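Local structure of 4-hydroxyphenylpyruvate dioxygenase (Pseudomonas putida, 5HMQ) at residues F190-M202 and F211-F225. The protein catalyses the metal-dependent dehydration of 3-dehydroshikimate to protocatechuate, a shared intermediate of quinate and shikimate degradation. Residues are numbered along the deposited sequence; the frame is centred on the assembly and turned at random.
Sequences FFVQMADAPILAM and FRCFPGQGEMDMAGF. With MG (magnesium ion), chain K.
With CG anti to the backbone N (chi1 -155°) and OD1 nearly eclipsing CA (chi2 -6°), Asp196 thrusts its acid group into the loop 213-220 and illustrates how one buried carboxylate can organise a turn. Asp196 OD1 takes Met220 N on its syn lone pair at 3.0 Å and also accepts from Ala197 N, which comes from above the carboxylate plane. Asp196 OD2 receives Gly216 N on its anti side at 3.0 Å, a weak bond from Gly218 N, and a water that also donates to Met220 O. So many donors probably stabilise the ionised form and fix the carboxylate's rotation, holding the type II turn from Phe214 to Gln217 against it. The backbone of Asp196 meanwhile pairs with Cys213 in a single antiparallel hydrogen-bonded bridge, Cys213 N reaching Asp196 O at 2.6 Å.

Further along, Glu219 N donates almost straight (173°) to Ala197 O, and Glu219 OE2 returns the grip, accepting from Ile199 N at 2.8 Å. At the far end Leu200 CD1 sits over one face of the Phe211 ring, 3.9 Å from its centroid, while Met202 SE approaches that ring obliquely; Tyr516 of the second subunit meets it edge-to-face. At the opposite end, the bend at chi2 brings selenomethionine Met194 SE to the edge of the Phe225 ring, 4.0 Å from Phe225 CD2, and a further bend turns CE toward Met222.

Gln193 OE1 binds magnesium at 2.0 Å with Glu136, Asp167 and Glu241, and Arg212, held by Ser208, donates to Asp167. The contact thus closes the connection between strand 189-194 and helix 222-231, with Gln193 on that strand and Arg212 in the returning arm beside the catalytic metal of a xylose isomerase-like TIM barrel.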
loop_
_atom_site.group_PDB
_atom_site.type_symbol
_atom_site.label_atom_id
_atom_site.label_comp_id
_atom_site.label_asym_id
_atom_site.label_seq_id
_atom_site.Cartn_x
_atom_site.Cartn_y
_atom_site.Cartn_z
ATOM N N PHE C 190 27.991 -14.846 -15.341
ATOM C CA PHE C 190 27.766 -13.563 -15.995
ATOM C C PHE C 190 26.908 -12.597 -15.190
ATOM O O PHE C 190 27.011 -11.384 -15.407
ATOM C CB PHE C 190 27.115 -13.767 -17.369
ATOM C CG PHE C 190 28.061 -14.256 -18.430
ATOM C CD1 PHE C 190 29.391 -14.520 -18.132
ATOM C CD2 PHE C 190 27.624 -14.431 -19.734
ATOM C CE1 PHE C 190 30.262 -14.963 -19.113
ATOM C CE2 PHE C 190 28.493 -14.871 -20.721
ATOM C CZ PHE C 190 29.812 -15.140 -20.410
ATOM N N PHE C 191 26.083 -13.085 -14.269
ATOM C CA PHE C 191 25.132 -12.205 -13.605
ATOM C C PHE C 191 24.581 -12.906 -12.373
ATOM O O PHE C 191 24.419 -14.129 -12.362
ATOM C CB PHE C 191 23.987 -11.819 -14.550
ATOM C CG PHE C 191 23.405 -10.466 -14.277
ATOM C CD1 PHE C 191 23.991 -9.328 -14.806
ATOM C CD2 PHE C 191 22.276 -10.328 -13.489
ATOM C CE1 PHE C 191 23.459 -8.079 -14.560
ATOM C CE2 PHE C 191 21.738 -9.082 -13.240
ATOM C CZ PHE C 191 22.332 -7.954 -13.773
ATOM N N VAL C 192 24.287 -12.118 -11.343
ATOM C CA VAL C 192 23.754 -12.629 -10.084
ATOM C C VAL C 192 22.530 -11.804 -9.716
ATOM O O VAL C 192 22.618 -10.575 -9.599
ATOM C CB VAL C 192 24.794 -12.584 -8.951
ATOM C CG1 VAL C 192 24.151 -12.970 -7.623
ATOM C CG2 VAL C 192 25.965 -13.501 -9.264
ATOM N N GLN C 193 21.396 -12.475 -9.539
ATOM C CA GLN C 193 20.155 -11.849 -9.096
ATOM C C GLN C 193 19.867 -12.296 -7.671
ATOM O O GLN C 193 19.732 -13.496 -7.411
ATOM C CB GLN C 193 18.988 -12.222 -10.007
ATOM C CG GLN C 193 19.123 -11.774 -11.448
ATOM C CD GLN C 193 17.961 -12.248 -12.292
ATOM O OE1 GLN C 193 17.434 -13.339 -12.075
ATOM N NE2 GLN C 193 17.545 -11.430 -13.254
HETATM N N MSE C 194 19.772 -11.339 -6.755
HETATM C CA MSE C 194 19.385 -11.652 -5.386
HETATM C C MSE C 194 17.889 -11.436 -5.209
HETATM O O MSE C 194 17.351 -10.408 -5.616
HETATM C CB MSE C 194 20.163 -10.797 -4.385
HETATM C CG MSE C 194 21.673 -10.901 -4.511
HETATM SE SE MSE C 194 22.376 -12.716 -4.353
HETATM C CE MSE C 194 21.784 -13.140 -2.542
ATOM N N ALA C 195 17.217 -12.417 -4.610
ATOM C CA ALA C 195 15.795 -12.301 -4.306
ATOM C C ALA C 195 15.509 -13.111 -3.054
ATOM O O ALA C 195 15.738 -14.324 -3.037
ATOM C CB ALA C 195 14.936 -12.792 -5.473
ATOM N N ASP C 196 14.972 -12.457 -2.031
ATOM C CA ASP C 196 14.605 -13.122 -0.792
ATOM C C ASP C 196 13.119 -13.463 -0.810
ATOM O O ASP C 196 12.357 -12.991 -1.658
ATOM C CB ASP C 196 14.950 -12.233 0.408
ATOM C CG ASP C 196 15.164 -13.025 1.683
ATOM O OD1 ASP C 196 14.936 -14.251 1.665
ATOM O OD2 ASP C 196 15.567 -12.421 2.700
ATOM N N ALA C 197 12.707 -14.297 0.148
ATOM C CA ALA C 197 11.318 -14.741 0.230
ATOM C C ALA C 197 11.048 -15.458 1.546
ATOM O O ALA C 197 11.968 -16.036 2.142
ATOM C CB ALA C 197 10.978 -15.667 -0.940
ATOM N N PRO C 198 9.807 -15.449 2.030
ATOM C CA PRO C 198 9.451 -16.339 3.138
ATOM C C PRO C 198 9.445 -17.788 2.683
ATOM O O PRO C 198 9.162 -18.097 1.522
ATOM C CB PRO C 198 8.046 -15.870 3.530
ATOM C CG PRO C 198 7.491 -15.305 2.266
ATOM C CD PRO C 198 8.659 -14.644 1.581
ATOM N N ILE C 199 9.772 -18.683 3.610
ATOM C CA ILE C 199 9.747 -20.112 3.318
ATOM C C ILE C 199 8.298 -20.582 3.375
ATOM O O ILE C 199 7.660 -20.541 4.433
ATOM C CB ILE C 199 10.625 -20.903 4.296
ATOM C CG1 ILE C 199 12.060 -20.377 4.272
ATOM C CG2 ILE C 199 10.618 -22.374 3.923
ATOM C CD1 ILE C 199 12.695 -20.352 2.897
ATOM N N LEU C 200 7.775 -21.023 2.230
ATOM C CA LEU C 200 6.383 -21.421 2.107
ATOM C C LEU C 200 6.281 -22.769 1.410
ATOM O O LEU C 200 7.005 -23.033 0.445
ATOM C CB LEU C 200 5.594 -20.358 1.325
ATOM C CG LEU C 200 5.587 -18.960 1.937
ATOM C CD1 LEU C 200 5.127 -17.932 0.909
ATOM C CD2 LEU C 200 4.659 -18.940 3.157
ATOM N N ALA C 201 5.367 -23.613 1.894
ATOM C CA ALA C 201 5.089 -24.900 1.258
ATOM C C ALA C 201 4.106 -24.653 0.115
ATOM O O ALA C 201 2.914 -24.958 0.179
ATOM C CB ALA C 201 4.549 -25.902 2.268
HETATM N N MSE C 202 4.641 -24.069 -0.948
HETATM C CA MSE C 202 3.825 -23.512 -2.012
HETATM C C MSE C 202 4.374 -23.905 -3.373
HETATM O O MSE C 202 5.569 -24.173 -3.506
HETATM C CB MSE C 202 3.778 -21.991 -1.870
HETATM C CG MSE C 202 2.821 -21.272 -2.793
HETATM SE SE MSE C 202 2.920 -19.366 -2.442
HETATM C CE MSE C 202 1.508 -18.753 -3.622
ATOM N N PHE C 211 5.865 -13.572 -3.804
ATOM C CA PHE C 211 6.479 -13.417 -2.488
ATOM C C PHE C 211 7.965 -13.083 -2.499
ATOM O O PHE C 211 8.592 -13.109 -1.434
ATOM C CB PHE C 211 6.223 -14.664 -1.642
ATOM C CG PHE C 211 4.775 -14.880 -1.338
ATOM C CD1 PHE C 211 4.182 -14.226 -0.274
ATOM C CD2 PHE C 211 3.998 -15.707 -2.127
ATOM C CE1 PHE C 211 2.843 -14.402 0.009
ATOM C CE2 PHE C 211 2.658 -15.890 -1.846
ATOM C CZ PHE C 211 2.081 -15.234 -0.775
ATOM N N ARG C 212 8.551 -12.771 -3.649
ATOM C CA ARG C 212 9.931 -12.309 -3.645
ATOM C C ARG C 212 10.019 -10.960 -2.938
ATOM O O ARG C 212 9.122 -10.122 -3.055
ATOM C CB ARG C 212 10.469 -12.192 -5.069
ATOM C CG ARG C 212 10.976 -13.490 -5.663
ATOM C CD ARG C 212 11.553 -13.252 -7.047
ATOM N NE ARG C 212 11.859 -14.498 -7.743
ATOM C CZ ARG C 212 12.942 -14.689 -8.491
ATOM N NH1 ARG C 212 13.833 -13.718 -8.635
ATOM N NH2 ARG C 212 13.135 -15.856 -9.092
ATOM N N CYS C 213 11.097 -10.761 -2.183
ATOM C CA CYS C 213 11.344 -9.491 -1.510
ATOM C C CYS C 213 12.849 -9.266 -1.445
ATOM O O CYS C 213 13.642 -10.111 -1.872
ATOM C CB CYS C 213 10.697 -9.463 -0.119
ATOM S SG CYS C 213 11.087 -10.889 0.920
ATOM N N PHE C 214 13.244 -8.121 -0.896
ATOM C CA PHE C 214 14.652 -7.757 -0.874
ATOM C C PHE C 214 15.409 -8.556 0.186
ATOM O O PHE C 214 14.824 -8.980 1.187
ATOM C CB PHE C 214 14.812 -6.263 -0.611
ATOM C CG PHE C 214 14.317 -5.395 -1.731
ATOM C CD1 PHE C 214 14.592 -5.723 -3.049
ATOM C CD2 PHE C 214 13.591 -4.246 -1.468
ATOM C CE1 PHE C 214 14.142 -4.926 -4.088
ATOM C CE2 PHE C 214 13.139 -3.443 -2.500
ATOM C CZ PHE C 214 13.415 -3.783 -3.812
ATOM N N PRO C 215 16.703 -8.795 -0.035
ATOM C CA PRO C 215 17.514 -9.534 0.944
ATOM C C PRO C 215 17.370 -8.978 2.352
ATOM O O PRO C 215 17.525 -7.779 2.588
ATOM C CB PRO C 215 18.940 -9.361 0.416
ATOM C CG PRO C 215 18.777 -9.180 -1.050
ATOM C CD PRO C 215 17.463 -8.476 -1.256
ATOM N N GLY C 216 17.053 -9.865 3.293
ATOM C CA GLY C 216 16.825 -9.494 4.666
ATOM C C GLY C 216 15.364 -9.373 5.044
ATOM O O GLY C 216 15.041 -9.428 6.236
ATOM N N GLN C 217 14.476 -9.217 4.063
ATOM C CA GLN C 217 13.047 -9.120 4.320
ATOM C C GLN C 217 12.356 -10.476 4.342
ATOM O O GLN C 217 11.199 -10.557 4.768
ATOM C CB GLN C 217 12.388 -8.218 3.269
ATOM C CG GLN C 217 12.924 -6.792 3.271
ATOM C CD GLN C 217 12.348 -5.943 2.155
ATOM O OE1 GLN C 217 11.966 -6.455 1.102
ATOM N NE2 GLN C 217 12.287 -4.636 2.376
ATOM N N GLY C 218 13.025 -11.534 3.892
ATOM C CA GLY C 218 12.459 -12.867 3.955
ATOM C C GLY C 218 13.242 -13.724 4.925
ATOM O O GLY C 218 13.832 -13.198 5.872
ATOM N N GLU C 219 13.266 -15.039 4.710
ATOM C CA GLU C 219 13.964 -15.935 5.624
ATOM C C GLU C 219 14.935 -16.858 4.894
ATOM O O GLU C 219 15.336 -17.886 5.447
ATOM C CB GLU C 219 12.972 -16.744 6.466
ATOM C CG GLU C 219 11.690 -17.093 5.752
ATOM C CD GLU C 219 10.555 -17.407 6.709
ATOM O OE1 GLU C 219 10.749 -17.271 7.935
ATOM O OE2 GLU C 219 9.466 -17.789 6.234
HETATM N N MSE C 220 15.322 -16.511 3.672
HETATM C CA MSE C 220 16.339 -17.270 2.952
HETATM C C MSE C 220 17.735 -16.786 3.332
HETATM O O MSE C 220 17.912 -15.644 3.757
HETATM C CB MSE C 220 16.131 -17.160 1.442
HETATM C CG MSE C 220 14.927 -17.928 0.931
HETATM SE SE MSE C 220 14.578 -17.620 -0.962
HETATM C CE MSE C 220 13.289 -19.054 -1.262
ATOM N N ASP C 221 18.724 -17.664 3.178
ATOM C CA ASP C 221 20.100 -17.374 3.577
ATOM C C ASP C 221 20.814 -16.736 2.391
ATOM O O ASP C 221 21.478 -17.406 1.596
ATOM C CB ASP C 221 20.795 -18.646 4.048
ATOM C CG ASP C 221 22.193 -18.389 4.579
ATOM O OD1 ASP C 221 22.518 -17.221 4.873
ATOM O OD2 ASP C 221 22.967 -19.361 4.705
HETATM N N MSE C 222 20.675 -15.418 2.279
HETATM C CA MSE C 222 21.257 -14.650 1.181
HETATM C C MSE C 222 22.780 -14.687 1.200
HETATM O O MSE C 222 23.425 -14.919 0.175
HETATM C CB MSE C 222 20.782 -13.203 1.257
HETATM C CG MSE C 222 19.273 -13.066 1.220
HETATM SE SE MSE C 222 18.580 -12.983 -0.582
HETATM C CE MSE C 222 17.904 -14.748 -0.842
ATOM N N ALA C 223 23.352 -14.440 2.383
ATOM C CA ALA C 223 24.806 -14.424 2.512
ATOM C C ALA C 223 25.399 -15.791 2.200
ATOM O O ALA C 223 26.482 -15.885 1.610
ATOM C CB ALA C 223 25.205 -13.972 3.916
ATOM N N GLY C 224 24.697 -16.862 2.572
ATOM C CA GLY C 224 25.155 -18.200 2.245
ATOM C C GLY C 224 25.081 -18.526 0.770
ATOM O O GLY C 224 25.687 -19.509 0.330
ATOM N N PHE C 225 24.343 -17.731 -0.001
ATOM C CA PHE C 225 24.274 -17.892 -1.447
ATOM C C PHE C 225 25.329 -17.054 -2.157
ATOM O O PHE C 225 25.941 -17.516 -3.126
ATOM C CB PHE C 225 22.875 -17.518 -1.947
ATOM C CG PHE C 225 22.672 -17.744 -3.419
ATOM C CD1 PHE C 225 22.343 -18.999 -3.903
ATOM C CD2 PHE C 225 22.792 -16.695 -4.319
ATOM C CE1 PHE C 225 22.150 -19.207 -5.254
ATOM C CE2 PHE C 225 22.599 -16.899 -5.673
ATOM C CZ PHE C 225 22.277 -18.157 -6.140
HETATM MG MG MG K . 15.750 -14.488 -12.161
HETATM O O HOH W 1 15.483 -13.737 -14.026
HETATM O O HOH W 2 17.459 -13.103 4.702
HETATM O O HOH W 3 14.002 -15.387 -12.391
#